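PDB 2P5Z: type VI secretion system component from Escherichia coli O6, which is a component of the type VI secretion system and probably serves in its puncturing device, resembling the T4 phage tail proteins gp27 and gp5. Local coordinates for residues P379-V391 with A448-D462. Numbering follows the deposited sequence.
Sequences PRPVMAGTLPARV and AGTEVSIAFEEGNPD
Arg380 holds one carboxylate oxygen with both terminal nitrogens. NH1 lies 2.9 Å from Asp462 OD2, and NH2 is almost as close. The guanidinium plane is turned 75° from the carboxylate plane. OD2 lies in the guanidinium plane. NH2 approaches it nearly along its C-O bond, NH1 from above the carboxylate plane. Arg380 NE is also paired with Glu181 of helix 171-182, and Asp462 OD1 accepts from Met165 N, so both partners are fastened to the preceding part of the chain. Asn460 OD1 closes an Asx turn on the Asp462 backbone N.

Met383 bonds through its N to Gly459 O (2.9 Å). Its CG, anti to the carbonyl carbon (chi1 -57°), lies over one face of Phe456. A bend at chi2 sets SD above the same ring, 4.9 Å from its centroid, and brings CE to 3.6 Å from Pro461 CB. Leu387 CD1 meets the ring edge at CZ.

Beyond this, strands 387-391 and 451-456 pair within a five-stranded antiparallel sheet, consistent with the OB fold of the phage-baseplate injector family. Ile454 O accepts from both Leu387 N and Thr386 OG1, the hydroxyl coming from above the carbonyl plane. Ala389 CB packs against Val452 CG2 and Ile454 CG1, and Ala389 and Val452 also touch Val411 of strand 409-412. On the other face, Arg390 and Glu451 run side by side to a salt bridge, NH2 to OE2 2.8 Å. Leu387 packs on Glu458, and Pro388 on Glu457, of a neighbouring subunit.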
ATOM      1  N   PRO A 379      13.397   3.379  -0.663  1.00 55.86           N
ATOM      2  CA  PRO A 379      13.213   4.194  -1.871  1.00 53.34           C
ATOM      3  C   PRO A 379      13.401   5.689  -1.632  1.00 53.66           C
ATOM      4  O   PRO A 379      13.091   6.197  -0.546  1.00 50.72           O
ATOM      5  CB  PRO A 379      11.752   3.920  -2.265  1.00 52.39           C
ATOM      6  CG  PRO A 379      11.105   3.390  -1.027  1.00 54.41           C
ATOM      7  CD  PRO A 379      12.183   2.623  -0.316  1.00 54.41           C
ATOM      8  N   ARG A 380      13.918   6.379  -2.648  1.00 56.92           N
ATOM      9  CA  ARG A 380      14.125   7.823  -2.595  1.00 52.72           C
ATOM     10  C   ARG A 380      12.797   8.554  -2.658  1.00 48.91           C
ATOM     11  O   ARG A 380      11.861   8.070  -3.279  1.00 48.01           O
ATOM     12  CB  ARG A 380      15.023   8.251  -3.749  1.00 56.67           C
ATOM     13  CG  ARG A 380      16.421   8.533  -3.295  1.00 59.69           C
ATOM     14  CD  ARG A 380      17.428   8.597  -4.417  1.00 59.01           C
ATOM     15  NE  ARG A 380      18.756   8.703  -3.831  1.00 61.05           N
ATOM     16  CZ  ARG A 380      19.347   9.857  -3.525  1.00 66.24           C
ATOM     17  NH1 ARG A 380      18.745  11.013  -3.772  1.00 68.01           N
ATOM     18  NH2 ARG A 380      20.552   9.861  -2.973  1.00 69.53           N
ATOM     19  N   PRO A 381      12.694   9.708  -1.996  1.00 47.99           N
ATOM     20  CA  PRO A 381      11.458  10.462  -2.176  1.00 48.73           C
ATOM     21  C   PRO A 381      11.338  10.997  -3.619  1.00 52.34           C
ATOM     22  O   PRO A 381      12.354  11.280  -4.287  1.00 48.59           O
ATOM     23  CB  PRO A 381      11.576  11.600  -1.157  1.00 48.60           C
ATOM     24  CG  PRO A 381      13.007  11.711  -0.847  1.00 48.17           C
ATOM     25  CD  PRO A 381      13.636  10.372  -1.078  1.00 49.23           C
ATOM     26  N   VAL A 382      10.106  11.075  -4.107  1.00 49.71           N
ATOM     27  CA  VAL A 382       9.881  11.411  -5.495  1.00 50.14           C
ATOM     28  C   VAL A 382       9.514  12.887  -5.562  1.00 51.75           C
ATOM     29  O   VAL A 382       8.515  13.317  -4.960  1.00 49.26           O
ATOM     30  CB  VAL A 382       8.814  10.480  -6.113  1.00 51.74           C
ATOM     31  CG1 VAL A 382       8.360  10.966  -7.471  1.00 49.65           C
ATOM     32  CG2 VAL A 382       9.375   9.052  -6.224  1.00 52.11           C
ATOM     33  N   MET A 383      10.366  13.668  -6.235  1.00 49.41           N
ATOM     34  CA  MET A 383      10.183  15.115  -6.286  1.00 51.01           C
ATOM     35  C   MET A 383       9.389  15.485  -7.524  1.00 53.73           C
ATOM     36  O   MET A 383       9.937  15.588  -8.625  1.00 57.62           O
ATOM     37  CB  MET A 383      11.517  15.857  -6.264  1.00 48.02           C
ATOM     38  CG  MET A 383      12.386  15.540  -5.054  1.00 46.18           C
ATOM     39  SD  MET A 383      11.754  16.230  -3.527  1.00 38.08           S
ATOM     40  CE  MET A 383      12.410  15.030  -2.436  1.00 49.39           C
ATOM     41  N   ALA A 384       8.084  15.636  -7.330  1.00 52.68           N
ATOM     42  CA  ALA A 384       7.182  16.078  -8.369  1.00 52.48           C
ATOM     43  C   ALA A 384       7.004  17.556  -8.153  1.00 52.16           C
ATOM     44  O   ALA A 384       7.146  18.053  -7.031  1.00 58.09           O
ATOM     45  CB  ALA A 384       5.841  15.373  -8.247  1.00 52.41           C
ATOM     46  N   GLY A 385       6.686  18.270  -9.214  1.00 51.06           N
ATOM     47  CA  GLY A 385       6.560  19.714  -9.099  1.00 56.01           C
ATOM     48  C   GLY A 385       7.867  20.415  -8.764  1.00 56.40           C
ATOM     49  O   GLY A 385       8.957  19.832  -8.800  1.00 57.74           O
ATOM     50  N   THR A 386       7.742  21.672  -8.387  1.00 56.00           N
ATOM     51  CA  THR A 386       8.880  22.548  -8.321  1.00 51.88           C
ATOM     52  C   THR A 386       8.997  23.201  -6.942  1.00 51.16           C
ATOM     53  O   THR A 386       7.999  23.370  -6.236  1.00 49.81           O
ATOM     54  CB  THR A 386       8.765  23.591  -9.444  1.00 51.77           C
ATOM     55  OG1 THR A 386      10.073  23.981  -9.850  1.00 63.75           O
ATOM     56  CG2 THR A 386       7.978  24.805  -9.002  1.00 47.77           C
ATOM     57  N   LEU A 387      10.211  23.540  -6.527  1.00 49.75           N
ATOM     58  CA  LEU A 387      10.363  24.262  -5.255  1.00 49.64           C
ATOM     59  C   LEU A 387      10.728  25.722  -5.494  1.00 49.45           C
ATOM     60  O   LEU A 387      11.628  26.017  -6.285  1.00 50.86           O
ATOM     61  CB  LEU A 387      11.412  23.612  -4.352  1.00 48.56           C
ATOM     62  CG  LEU A 387      11.123  22.209  -3.843  1.00 48.77           C
ATOM     63  CD1 LEU A 387      12.272  21.767  -2.961  1.00 44.19           C
ATOM     64  CD2 LEU A 387       9.799  22.214  -3.090  1.00 48.52           C
ATOM     65  N   PRO A 388      10.028  26.638  -4.818  1.00 48.92           N
ATOM     66  CA  PRO A 388      10.402  28.042  -4.918  1.00 49.60           C
ATOM     67  C   PRO A 388      11.698  28.309  -4.158  1.00 52.33           C
ATOM     68  O   PRO A 388      11.941  27.709  -3.107  1.00 53.56           O
ATOM     69  CB  PRO A 388       9.236  28.770  -4.250  1.00 47.78           C
ATOM     70  CG  PRO A 388       8.656  27.776  -3.295  1.00 49.49           C
ATOM     71  CD  PRO A 388       8.872  26.420  -3.926  1.00 49.88           C
ATOM     72  N   ALA A 389      12.545  29.172  -4.708  1.00 51.10           N
ATOM     73  CA  ALA A 389      13.725  29.596  -3.987  1.00 53.45           C
ATOM     74  C   ALA A 389      14.005  31.068  -4.241  1.00 58.05           C
ATOM     75  O   ALA A 389      13.484  31.647  -5.191  1.00 58.63           O
ATOM     76  CB  ALA A 389      14.896  28.763  -4.381  1.00 50.38           C
ATOM     77  N   ARG A 390      14.820  31.667  -3.379  1.00 61.53           N
ATOM     78  CA  ARG A 390      15.294  33.028  -3.573  1.00 62.09           C
ATOM     79  C   ARG A 390      16.779  33.002  -3.814  1.00 59.56           C
ATOM     80  O   ARG A 390      17.510  32.417  -3.020  1.00 51.74           O
ATOM     81  CB  ARG A 390      15.012  33.881  -2.342  1.00 65.94           C
ATOM     82  CG  ARG A 390      13.601  34.381  -2.269  1.00 73.36           C
ATOM     83  CD  ARG A 390      13.542  35.719  -1.563  1.00 79.35           C
ATOM     84  NE  ARG A 390      12.213  36.313  -1.685  1.00 84.39           N
ATOM     85  CZ  ARG A 390      11.233  36.144  -0.801  1.00 86.83           C
ATOM     86  NH1 ARG A 390      11.435  35.398   0.281  1.00 87.95           N
ATOM     87  NH2 ARG A 390      10.052  36.722  -0.994  1.00 86.01           N
ATOM     88  N   VAL A 391      17.221  33.643  -4.900  1.00 64.22           N
ATOM     89  CA  VAL A 391      18.658  33.820  -5.163  1.00 65.67           C
ATOM     90  C   VAL A 391      19.247  34.782  -4.133  1.00 68.30           C
ATOM     91  O   VAL A 391      18.679  35.837  -3.871  1.00 67.28           O
ATOM     92  CB  VAL A 391      18.935  34.315  -6.590  1.00 65.54           C
ATOM     93  CG1 VAL A 391      20.410  34.169  -6.913  1.00 66.82           C
ATOM     94  CG2 VAL A 391      18.132  33.511  -7.589  1.00 63.74           C
ATOM     95  N   ALA A 448      19.707  39.919  -8.549  1.00 89.40           N
ATOM     96  CA  ALA A 448      19.510  38.647  -7.830  1.00 84.24           C
ATOM     97  C   ALA A 448      19.082  38.839  -6.369  1.00 81.75           C
ATOM     98  O   ALA A 448      19.922  38.883  -5.464  1.00 79.69           O
ATOM     99  CB  ALA A 448      20.758  37.835  -7.834  1.00 86.36           C
ATOM    100  N   GLY A 449      17.778  38.972  -6.165  1.00 79.88           N
ATOM    101  CA  GLY A 449      17.089  38.654  -4.908  1.00 72.23           C
ATOM    102  C   GLY A 449      15.839  37.965  -5.444  1.00 70.47           C
ATOM    103  O   GLY A 449      14.800  37.874  -4.788  1.00 67.10           O
ATOM    104  N   THR A 450      15.969  37.492  -6.679  1.00 67.92           N
ATOM    105  CA  THR A 450      14.855  37.045  -7.490  1.00 68.32           C
ATOM    106  C   THR A 450      14.369  35.638  -7.106  1.00 68.79           C
ATOM    107  O   THR A 450      15.132  34.820  -6.576  1.00 63.76           O
ATOM    108  CB  THR A 450      15.252  37.094  -8.981  1.00 69.12           C
ATOM    109  OG1 THR A 450      14.339  36.312  -9.759  1.00 70.87           O
ATOM    110  CG2 THR A 450      16.633  36.536  -9.161  1.00 69.24           C
ATOM    111  N   GLU A 451      13.092  35.375  -7.373  1.00 68.76           N
ATOM    112  CA  GLU A 451      12.481  34.101  -7.020  1.00 69.75           C
ATOM    113  C   GLU A 451      12.512  33.125  -8.183  1.00 65.38           C
ATOM    114  O   GLU A 451      12.033  33.422  -9.277  1.00 64.67           O
ATOM    115  CB  GLU A 451      11.057  34.287  -6.491  1.00 70.42           C
ATOM    116  CG  GLU A 451      11.011  34.872  -5.077  1.00 75.85           C
ATOM    117  CD  GLU A 451       9.595  35.208  -4.597  1.00 78.85           C
ATOM    118  OE1 GLU A 451       8.613  34.676  -5.171  1.00 82.96           O
ATOM    119  OE2 GLU A 451       9.463  36.009  -3.639  1.00 80.69           O
ATOM    120  N   VAL A 452      13.096  31.961  -7.942  1.00 62.27           N
ATOM    121  CA  VAL A 452      13.208  30.951  -8.982  1.00 61.93           C
ATOM    122  C   VAL A 452      12.441  29.673  -8.654  1.00 61.20           C
ATOM    123  O   VAL A 452      11.972  29.478  -7.533  1.00 57.35           O
ATOM    124  CB  VAL A 452      14.660  30.586  -9.239  1.00 61.12           C
ATOM    125  CG1 VAL A 452      15.370  31.746  -9.913  1.00 61.43           C
ATOM    126  CG2 VAL A 452      15.333  30.198  -7.937  1.00 59.35           C
ATOM    127  N   SER A 453      12.315  28.812  -9.656  1.00 58.80           N
ATOM    128  CA  SER A 453      11.698  27.517  -9.464  1.00 55.30           C
ATOM    129  C   SER A 453      12.753  26.443  -9.573  1.00 56.29           C
ATOM    130  O   SER A 453      13.512  26.410 -10.546  1.00 58.87           O
ATOM    131  CB  SER A 453      10.607  27.286 -10.492  1.00 52.25           C
ATOM    132  OG  SER A 453       9.409  27.886 -10.044  1.00 52.71           O
ATOM    133  N   ILE A 454      12.812  25.578  -8.564  1.00 52.72           N
ATOM    134  CA  ILE A 454      13.763  24.477  -8.569  1.00 49.51           C
ATOM    135  C   ILE A 454      13.095  23.156  -8.974  1.00 47.02           C
ATOM    136  O   ILE A 454      12.084  22.740  -8.393  1.00 42.68           O
ATOM    137  CB  ILE A 454      14.462  24.340  -7.217  1.00 51.89           C
ATOM    138  CG1 ILE A 454      14.986  25.702  -6.766  1.00 50.91           C
ATOM    139  CG2 ILE A 454      15.600  23.338  -7.311  1.00 51.57           C
ATOM    140  CD1 ILE A 454      16.152  26.186  -7.590  1.00 51.70           C
ATOM    141  N   ALA A 455      13.658  22.527  -9.996  1.00 42.47           N
ATOM    142  CA  ALA A 455      13.160  21.269 -10.504  1.00 40.83           C
ATOM    143  C   ALA A 455      14.224  20.202 -10.306  1.00 40.03           C
ATOM    144  O   ALA A 455      15.370  20.505 -10.016  1.00 40.85           O
ATOM    145  CB  ALA A 455      12.795  21.388 -11.981  1.00 38.35           C
ATOM    146  N   PHE A 456      13.835  18.941 -10.473  1.00 41.25           N
ATOM    147  CA  PHE A 456      14.681  17.829 -10.078  1.00 39.36           C
ATOM    148  C   PHE A 456      14.690  16.793 -11.156  1.00 42.10           C
ATOM    149  O   PHE A 456      13.639  16.292 -11.561  1.00 44.96           O
ATOM    150  CB  PHE A 456      14.177  17.231  -8.768  1.00 35.75           C
ATOM    151  CG  PHE A 456      14.243  18.186  -7.609  1.00 29.77           C
ATOM    152  CD1 PHE A 456      15.399  18.311  -6.880  1.00 23.49           C
ATOM    153  CD2 PHE A 456      13.160  18.983  -7.285  1.00 29.03           C
ATOM    154  CE1 PHE A 456      15.470  19.184  -5.823  1.00 27.10           C
ATOM    155  CE2 PHE A 456      13.233  19.869  -6.231  1.00 32.97           C
ATOM    156  CZ  PHE A 456      14.397  19.966  -5.498  1.00 30.30           C
ATOM    157  N   GLU A 457      15.885  16.487 -11.626  1.00 43.67           N
ATOM    158  CA  GLU A 457      16.048  15.605 -12.755  1.00 53.18           C
ATOM    159  C   GLU A 457      15.658  14.179 -12.344  1.00 56.28           C
ATOM    160  O   GLU A 457      16.165  13.654 -11.354  1.00 57.79           O
ATOM    161  CB  GLU A 457      17.488  15.689 -13.230  1.00 56.85           C
ATOM    162  CG  GLU A 457      17.743  15.015 -14.524  1.00 63.66           C
ATOM    163  CD  GLU A 457      19.120  15.315 -15.040  1.00 67.93           C
ATOM    164  OE1 GLU A 457      20.111  14.879 -14.410  1.00 70.04           O
ATOM    165  OE2 GLU A 457      19.208  15.993 -16.081  1.00 70.50           O
ATOM    166  N   GLU A 458      14.747  13.585 -13.118  1.00 57.49           N
ATOM    167  CA  GLU A 458      13.984  12.352 -12.785  1.00 61.04           C
ATOM    168  C   GLU A 458      13.456  12.194 -11.347  1.00 56.68           C
ATOM    169  O   GLU A 458      13.450  11.102 -10.810  1.00 55.60           O
ATOM    170  CB  GLU A 458      14.634  11.060 -13.327  1.00 64.45           C
ATOM    171  CG  GLU A 458      16.116  10.837 -13.026  1.00 69.85           C
ATOM    172  CD  GLU A 458      16.779   9.914 -14.033  1.00 70.77           C
ATOM    173  OE1 GLU A 458      16.241   8.806 -14.268  1.00 74.29           O
ATOM    174  OE2 GLU A 458      17.839  10.295 -14.588  1.00 72.70           O
ATOM    175  N   GLY A 459      13.007  13.292 -10.743  1.00 55.54           N
ATOM    176  CA  GLY A 459      12.405  13.262  -9.413  1.00 50.43           C
ATOM    177  C   GLY A 459      13.404  13.110  -8.278  1.00 49.52           C
ATOM    178  O   GLY A 459      13.021  13.059  -7.114  1.00 50.22           O
ATOM    179  N   ASN A 460      14.683  13.035  -8.624  1.00 47.04           N
ATOM    180  CA  ASN A 460      15.759  12.859  -7.666  1.00 49.30           C
ATOM    181  C   ASN A 460      16.078  14.157  -6.913  1.00 53.25           C
ATOM    182  O   ASN A 460      16.453  15.162  -7.523  1.00 55.36           O
ATOM    183  CB  ASN A 460      16.989  12.367  -8.425  1.00 47.53           C
ATOM    184  CG  ASN A 460      18.035  11.748  -7.529  1.00 48.72           C
ATOM    185  OD1 ASN A 460      18.289  12.204  -6.406  1.00 46.21           O
ATOM    186  ND2 ASN A 460      18.679  10.707  -8.042  1.00 47.39           N
ATOM    187  N   PRO A 461      15.974  14.129  -5.573  1.00 55.34           N
ATOM    188  CA  PRO A 461      16.231  15.301  -4.720  1.00 55.07           C
ATOM    189  C   PRO A 461      17.674  15.789  -4.761  1.00 53.21           C
ATOM    190  O   PRO A 461      17.940  16.921  -4.367  1.00 58.76           O
ATOM    191  CB  PRO A 461      15.917  14.784  -3.310  1.00 55.50           C
ATOM    192  CG  PRO A 461      16.098  13.306  -3.401  1.00 53.24           C
ATOM    193  CD  PRO A 461      15.593  12.954  -4.774  1.00 54.16           C
ATOM    194  N   ASP A 462      18.591  14.946  -5.223  1.00 51.16           N
ATOM    195  CA  ASP A 462      19.995  15.324  -5.325  1.00 53.05           C
ATOM    196  C   ASP A 462      20.413  15.689  -6.755  1.00 55.29           C
ATOM    197  O   ASP A 462      21.597  15.684  -7.101  1.00 54.19           O
ATOM    198  CB  ASP A 462      20.892  14.236  -4.735  1.00 51.75           C
ATOM    199  CG  ASP A 462      20.658  14.034  -3.233  1.00 55.52           C
ATOM    200  OD1 ASP A 462      20.398  15.032  -2.499  1.00 48.74           O
ATOM    201  OD2 ASP A 462      20.724  12.859  -2.792  1.00 57.41           O
TER